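Local atomic coordinates of glycosyl hydrolase family 2, TIM barrel domain protein (Parabacteroides merdae ATCC 43184, PDB entry 6DXU), a protein that probably removes glucuronic acid from beta-glucuronides, as a gut bacterial beta-glucuronidase of glycoside hydrolase family 2. Residues W391-Y401 and F437-F448. Numbering follows the deposited sequence.
Sequences WCRGGLGGDVY and FNTFDKSAIRAF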
ATOM      1  N   TRP D 391      26.900  -2.391  10.206  1.00 18.33           N
ATOM      2  CA  TRP D 391      27.092  -2.307   8.759  1.00 19.76           C
ATOM      3  C   TRP D 391      28.376  -3.074   8.466  1.00 22.31           C
ATOM      4  O   TRP D 391      29.476  -2.512   8.431  1.00 20.95           O
ATOM      5  CB  TRP D 391      27.155  -0.859   8.287  1.00 19.07           C
ATOM      6  CG  TRP D 391      27.234  -0.713   6.774  1.00 20.08           C
ATOM      7  CD1 TRP D 391      26.850  -1.635   5.831  1.00 18.31           C
ATOM      8  CD2 TRP D 391      27.757   0.403   6.045  1.00 20.93           C
ATOM      9  NE1 TRP D 391      27.080  -1.152   4.575  1.00 19.99           N
ATOM     10  CE2 TRP D 391      27.632   0.099   4.671  1.00 21.48           C
ATOM     11  CE3 TRP D 391      28.293   1.641   6.419  1.00 20.46           C
ATOM     12  CZ2 TRP D 391      28.042   0.981   3.669  1.00 18.55           C
ATOM     13  CZ3 TRP D 391      28.698   2.519   5.420  1.00 20.71           C
ATOM     14  CH2 TRP D 391      28.563   2.188   4.063  1.00 19.57           C
ATOM     15  N   CYS D 392      28.229  -4.385   8.259  1.00 18.82           N
ATOM     16  CA  CYS D 392      29.334  -5.341   8.332  1.00 19.47           C
ATOM     17  C   CYS D 392      29.313  -6.260   7.113  1.00 22.03           C
ATOM     18  O   CYS D 392      28.636  -7.289   7.136  1.00 20.48           O
ATOM     19  CB  CYS D 392      29.226  -6.127   9.637  1.00 25.45           C
ATOM     20  SG  CYS D 392      30.543  -7.342   9.934  1.00 24.28           S
ATOM     21  N   ARG D 393      30.088  -5.896   6.084  1.00 18.46           N
ATOM     22  CA  ARG D 393      30.231  -6.628   4.821  1.00 19.29           C
ATOM     23  C   ARG D 393      29.026  -6.498   3.898  1.00 21.10           C
ATOM     24  O   ARG D 393      27.919  -6.156   4.336  1.00 21.21           O
ATOM     25  CB  ARG D 393      30.511  -8.117   5.065  1.00 20.60           C
ATOM     26  CG  ARG D 393      31.742  -8.379   5.912  1.00 19.91           C
ATOM     27  CD  ARG D 393      31.982  -9.879   6.086  1.00 18.88           C
ATOM     28  NE  ARG D 393      33.222 -10.092   6.828  1.00 19.76           N
ATOM     29  CZ  ARG D 393      33.693 -11.281   7.198  1.00 24.23           C
ATOM     30  NH1 ARG D 393      33.026 -12.391   6.911  1.00 20.30           N
ATOM     31  NH2 ARG D 393      34.839 -11.352   7.858  1.00 22.24           N
ATOM     32  N   GLY D 394      29.244  -6.764   2.603  1.00 19.71           N
ATOM     33  CA  GLY D 394      28.187  -7.034   1.655  1.00 16.05           C
ATOM     34  C   GLY D 394      27.989  -5.955   0.603  1.00 20.86           C
ATOM     35  O   GLY D 394      27.491  -6.256  -0.488  1.00 20.25           O
ATOM     36  N   GLY D 395      28.356  -4.711   0.908  1.00 21.81           N
ATOM     37  CA  GLY D 395      28.085  -3.605  -0.004  1.00 19.60           C
ATOM     38  C   GLY D 395      27.150  -2.575   0.607  1.00 21.64           C
ATOM     39  O   GLY D 395      27.403  -2.087   1.717  1.00 22.03           O
ATOM     40  N   LEU D 396      26.065  -2.248  -0.097  1.00 20.81           N
ATOM     41  CA  LEU D 396      25.136  -1.208   0.342  1.00 22.73           C
ATOM     42  C   LEU D 396      23.770  -1.451  -0.289  1.00 21.66           C
ATOM     43  O   LEU D 396      23.662  -1.563  -1.513  1.00 23.55           O
ATOM     44  CB  LEU D 396      25.661   0.184  -0.044  1.00 23.06           C
ATOM     45  CG  LEU D 396      24.759   1.369   0.304  1.00 24.49           C
ATOM     46  CD1 LEU D 396      24.610   1.497   1.820  1.00 22.15           C
ATOM     47  CD2 LEU D 396      25.268   2.687  -0.322  1.00 25.25           C
ATOM     48  N   GLY D 397      22.729  -1.515   0.535  1.00 19.64           N
ATOM     49  CA  GLY D 397      21.385  -1.763   0.056  1.00 19.10           C
ATOM     50  C   GLY D 397      20.635  -0.494  -0.298  1.00 23.08           C
ATOM     51  O   GLY D 397      21.224   0.573  -0.500  1.00 23.74           O
ATOM     52  N   GLY D 398      19.306  -0.621  -0.371  1.00 19.81           N
ATOM     53  CA  GLY D 398      18.406   0.445  -0.795  1.00 21.17           C
ATOM     54  C   GLY D 398      17.946   1.340   0.343  1.00 22.26           C
ATOM     55  O   GLY D 398      18.621   1.479   1.366  1.00 22.95           O
ATOM     56  N   ASP D 399      16.771   1.958   0.176  1.00 24.94           N
ATOM     57  CA  ASP D 399      16.379   3.004   1.122  1.00 24.94           C
ATOM     58  C   ASP D 399      16.119   2.453   2.518  1.00 22.28           C
ATOM     59  O   ASP D 399      16.446   3.112   3.511  1.00 21.72           O
ATOM     60  CB  ASP D 399      15.156   3.763   0.625  1.00 29.11           C
ATOM     61  CG  ASP D 399      15.481   4.714  -0.519  1.00 42.59           C
ATOM     62  OD1 ASP D 399      16.663   5.085  -0.687  1.00 39.59           O
ATOM     63  OD2 ASP D 399      14.541   5.094  -1.252  1.00 50.49           O
ATOM     64  N   VAL D 400      15.512   1.267   2.617  1.00 19.63           N
ATOM     65  CA  VAL D 400      15.205   0.702   3.935  1.00 22.30           C
ATOM     66  C   VAL D 400      16.488   0.327   4.677  1.00 20.72           C
ATOM     67  O   VAL D 400      16.636   0.588   5.880  1.00 19.72           O
ATOM     68  CB  VAL D 400      14.257  -0.501   3.778  1.00 23.43           C
ATOM     69  CG1 VAL D 400      14.044  -1.214   5.108  1.00 23.84           C
ATOM     70  CG2 VAL D 400      12.926  -0.049   3.183  1.00 30.29           C
ATOM     71  N   TYR D 401      17.427  -0.298   3.968  1.00 18.89           N
ATOM     72  CA  TYR D 401      18.744  -0.624   4.515  1.00 19.68           C
ATOM     73  C   TYR D 401      19.420   0.626   5.081  1.00 20.91           C
ATOM     74  O   TYR D 401      19.892   0.638   6.224  1.00 18.28           O
ATOM     75  CB  TYR D 401      19.557  -1.250   3.375  1.00 18.45           C
ATOM     76  CG  TYR D 401      20.989  -1.714   3.579  1.00 19.17           C
ATOM     77  CD1 TYR D 401      21.326  -3.059   3.411  1.00 19.75           C
ATOM     78  CD2 TYR D 401      22.015  -0.806   3.818  1.00 20.62           C
ATOM     79  CE1 TYR D 401      22.641  -3.496   3.527  1.00 20.89           C
ATOM     80  CE2 TYR D 401      23.326  -1.227   3.937  1.00 19.71           C
ATOM     81  CZ  TYR D 401      23.640  -2.568   3.782  1.00 21.54           C
ATOM     82  OH  TYR D 401      24.948  -2.981   3.903  1.00 22.23           O
ATOM     83  N   PHE D 437      24.808  -7.946  -3.148  1.00 23.05           N
ATOM     84  CA  PHE D 437      24.046  -7.354  -4.236  1.00 18.85           C
ATOM     85  C   PHE D 437      24.761  -7.654  -5.548  1.00 21.18           C
ATOM     86  O   PHE D 437      25.955  -7.957  -5.563  1.00 23.90           O
ATOM     87  CB  PHE D 437      23.881  -5.833  -4.032  1.00 22.76           C
ATOM     88  CG  PHE D 437      23.344  -5.479  -2.681  1.00 21.65           C
ATOM     89  CD1 PHE D 437      21.975  -5.360  -2.478  1.00 20.26           C
ATOM     90  CD2 PHE D 437      24.202  -5.343  -1.591  1.00 21.99           C
ATOM     91  CE1 PHE D 437      21.478  -5.077  -1.215  1.00 22.02           C
ATOM     92  CE2 PHE D 437      23.705  -5.054  -0.334  1.00 20.30           C
ATOM     93  CZ  PHE D 437      22.350  -4.930  -0.145  1.00 19.67           C
ATOM     94  N   ASN D 438      24.025  -7.556  -6.656  1.00 22.28           N
ATOM     95  CA  ASN D 438      24.647  -7.808  -7.952  1.00 27.20           C
ATOM     96  C   ASN D 438      25.467  -6.627  -8.454  1.00 33.70           C
ATOM     97  O   ASN D 438      25.995  -6.695  -9.567  1.00 32.15           O
ATOM     98  CB  ASN D 438      23.597  -8.178  -9.009  1.00 26.82           C
ATOM     99  CG  ASN D 438      22.707  -7.008  -9.401  1.00 31.90           C
ATOM    100  OD1 ASN D 438      22.569  -6.030  -8.668  1.00 31.39           O
ATOM    101  ND2 ASN D 438      22.093  -7.112 -10.577  1.00 41.26           N
ATOM    102  N   THR D 439      25.568  -5.544  -7.688  1.00 26.10           N
ATOM    103  CA  THR D 439      26.489  -4.461  -8.001  1.00 27.31           C
ATOM    104  C   THR D 439      27.245  -4.094  -6.738  1.00 30.54           C
ATOM    105  O   THR D 439      26.796  -4.374  -5.626  1.00 24.98           O
ATOM    106  CB  THR D 439      25.781  -3.208  -8.532  1.00 31.46           C
ATOM    107  OG1 THR D 439      24.863  -2.728  -7.545  1.00 39.27           O
ATOM    108  CG2 THR D 439      25.023  -3.511  -9.817  1.00 29.93           C
ATOM    109  N   PHE D 440      28.401  -3.458  -6.923  1.00 24.37           N
ATOM    110  CA  PHE D 440      29.196  -2.920  -5.826  1.00 23.77           C
ATOM    111  C   PHE D 440      29.718  -1.574  -6.303  1.00 30.50           C
ATOM    112  O   PHE D 440      30.501  -1.518  -7.257  1.00 29.78           O
ATOM    113  CB  PHE D 440      30.342  -3.859  -5.452  1.00 24.29           C
ATOM    114  CG  PHE D 440      31.089  -3.452  -4.208  1.00 27.64           C
ATOM    115  CD1 PHE D 440      30.720  -3.947  -2.966  1.00 22.80           C
ATOM    116  CD2 PHE D 440      32.169  -2.583  -4.283  1.00 26.27           C
ATOM    117  CE1 PHE D 440      31.425  -3.584  -1.814  1.00 25.58           C
ATOM    118  CE2 PHE D 440      32.874  -2.212  -3.137  1.00 29.79           C
ATOM    119  CZ  PHE D 440      32.499  -2.716  -1.904  1.00 28.25           C
ATOM    120  N   ASP D 441      29.272  -0.498  -5.657  1.00 24.73           N
ATOM    121  CA  ASP D 441      29.543   0.874  -6.092  1.00 26.29           C
ATOM    122  C   ASP D 441      30.324   1.577  -4.988  1.00 26.51           C
ATOM    123  O   ASP D 441      29.745   1.982  -3.975  1.00 24.43           O
ATOM    124  CB  ASP D 441      28.234   1.595  -6.410  1.00 26.17           C
ATOM    125  CG  ASP D 441      28.437   3.003  -6.954  1.00 32.47           C
ATOM    126  OD1 ASP D 441      29.535   3.580  -6.819  1.00 33.13           O
ATOM    127  OD2 ASP D 441      27.464   3.540  -7.517  1.00 40.54           O
ATOM    128  N   LYS D 442      31.637   1.729  -5.194  1.00 26.15           N
ATOM    129  CA  LYS D 442      32.488   2.361  -4.190  1.00 25.38           C
ATOM    130  C   LYS D 442      32.039   3.785  -3.887  1.00 23.73           C
ATOM    131  O   LYS D 442      32.085   4.221  -2.734  1.00 21.82           O
ATOM    132  CB  LYS D 442      33.943   2.359  -4.665  1.00 26.61           C
ATOM    133  CG  LYS D 442      34.599   0.988  -4.652  1.00 32.33           C
ATOM    134  CD  LYS D 442      36.038   1.059  -5.154  1.00 39.45           C
ATOM    135  CE  LYS D 442      36.638  -0.334  -5.278  1.00 49.65           C
ATOM    136  NZ  LYS D 442      38.107  -0.290  -5.552  1.00 59.16           N
ATOM    137  N   SER D 443      31.608   4.530  -4.914  1.00 25.14           N
ATOM    138  CA  SER D 443      31.234   5.926  -4.696  1.00 26.20           C
ATOM    139  C   SER D 443      29.981   6.043  -3.840  1.00 23.85           C
ATOM    140  O   SER D 443      29.871   6.961  -3.017  1.00 20.80           O
ATOM    141  CB  SER D 443      31.048   6.639  -6.038  1.00 25.81           C
ATOM    142  OG  SER D 443      32.284   6.701  -6.733  1.00 36.04           O
ATOM    143  N   ALA D 444      29.025   5.129  -4.021  1.00 22.99           N
ATOM    144  CA  ALA D 444      27.825   5.139  -3.188  1.00 22.63           C
ATOM    145  C   ALA D 444      28.153   4.786  -1.744  1.00 21.95           C
ATOM    146  O   ALA D 444      27.559   5.340  -0.810  1.00 20.82           O
ATOM    147  CB  ALA D 444      26.794   4.159  -3.745  1.00 24.09           C
ATOM    148  N   ILE D 445      29.086   3.852  -1.545  1.00 19.77           N
ATOM    149  CA  ILE D 445      29.512   3.496  -0.198  1.00 21.38           C
ATOM    150  C   ILE D 445      30.204   4.679   0.469  1.00 20.42           C
ATOM    151  O   ILE D 445      29.945   4.987   1.638  1.00 20.69           O
ATOM    152  CB  ILE D 445      30.404   2.239  -0.251  1.00 21.30           C
ATOM    153  CG1 ILE D 445      29.546   1.026  -0.636  1.00 22.02           C
ATOM    154  CG2 ILE D 445      31.176   2.027   1.068  1.00 19.46           C
ATOM    155  CD1 ILE D 445      30.330  -0.216  -0.990  1.00 22.81           C
ATOM    156  N   ARG D 446      31.078   5.375  -0.263  1.00 20.95           N
ATOM    157  CA  ARG D 446      31.711   6.575   0.291  1.00 19.59           C
ATOM    158  C   ARG D 446      30.670   7.614   0.693  1.00 19.39           C
ATOM    159  O   ARG D 446      30.763   8.219   1.770  1.00 22.46           O
ATOM    160  CB  ARG D 446      32.681   7.184  -0.728  1.00 24.10           C
ATOM    161  CG  ARG D 446      33.975   6.412  -0.882  1.00 21.62           C
ATOM    162  CD  ARG D 446      34.892   7.038  -1.931  1.00 26.48           C
ATOM    163  NE  ARG D 446      35.091   8.468  -1.691  1.00 21.35           N
ATOM    164  CZ  ARG D 446      35.881   8.983  -0.757  1.00 24.08           C
ATOM    165  NH1 ARG D 446      36.569   8.195   0.064  1.00 23.83           N
ATOM    166  NH2 ARG D 446      35.981  10.300  -0.642  1.00 20.34           N
ATOM    167  N   ALA D 447      29.680   7.855  -0.182  1.00 21.57           N
ATOM    168  CA  ALA D 447      28.683   8.889   0.084  1.00 22.13           C
ATOM    169  C   ALA D 447      27.891   8.572   1.338  1.00 21.37           C
ATOM    170  O   ALA D 447      27.624   9.463   2.160  1.00 18.84           O
ATOM    171  CB  ALA D 447      27.739   9.042  -1.117  1.00 20.35           C
ATOM    172  N   PHE D 448      27.498   7.304   1.505  1.00 20.01           N
ATOM    173  CA  PHE D 448      26.723   6.937   2.683  1.00 21.89           C
ATOM    174  C   PHE D 448      27.604   6.912   3.922  1.00 19.57           C
ATOM    175  O   PHE D 448      27.154   7.277   5.014  1.00 19.30           O
ATOM    176  CB  PHE D 448      26.032   5.589   2.487  1.00 24.10           C
ATOM    177  CG  PHE D 448      25.064   5.252   3.588  1.00 23.35           C
ATOM    178  CD1 PHE D 448      23.961   6.058   3.817  1.00 21.53           C
ATOM    179  CD2 PHE D 448      25.285   4.160   4.423  1.00 19.50           C
ATOM    180  CE1 PHE D 448      23.068   5.770   4.840  1.00 22.75           C
ATOM    181  CE2 PHE D 448      24.396   3.861   5.454  1.00 19.39           C
ATOM    182  CZ  PHE D 448      23.293   4.661   5.662  1.00 18.99           C
TER
HETATM  183  O   HOH W   1      27.671  -6.104  -3.434  1.00 27.41           O
HETATM  184  O   HOH W   2      26.365  -2.853  -2.993  1.00 25.44           O
HETATM  185  O   HOH W   3      24.646  -2.157  -4.498  1.00 40.73           O
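Leu396 reaches across to the first two turns of the helix that starts after Asp441, and its side chain shows how a loop can be fastened to a neighbouring helix largely by the packing of apolar side chains. Leu396 CB lies against Ile445 CG1 at 4.0 Å. CG anti to the backbone N (chi1 178°), with chi2 at 65°, carries the methyl pair toward the helix: Leu396 CD2 sits 3.5 Å from Ala444 O and near that residue's CB, while Leu396 CD1 packs 3.8 Å from Phe448 CD2. The same Phe448 turns its edge to one face of Trp391 in a T-shaped pair, and Ile445 CG2 touches Trp391 CH2. The indole is held from its own loop as well, since Trp391 NE1 donates, close to the ring plane, to Gly395 O (3.0 Å).

At the other end Phe437 lies over the glycine-rich backbone. Leu396 O stands above the middle of its ring, Gly397 CA comes within 3.3 Å of Phe437 CZ, and the ring edge points toward the face of Tyr401 in an offset edge-to-face pair. Gly397, with no side chain, lets both rings come close to its backbone. With an alanine in place of Phe437, the Leu396-Gly397 peptide would probably lose its aromatic cover and Tyr401 its edge partner. Water 2 accepts from Leu396 N (3.0 Å) and can donate to Thr439 O, within hydrogen-bonding distance.

Strands 384-388 and 422-429 are parallel neighbours, each followed by one of these loops and then by a helix; the contact thus joins two successive beta-alpha loops of the TIM barrel, at the C-terminal ends of its strands.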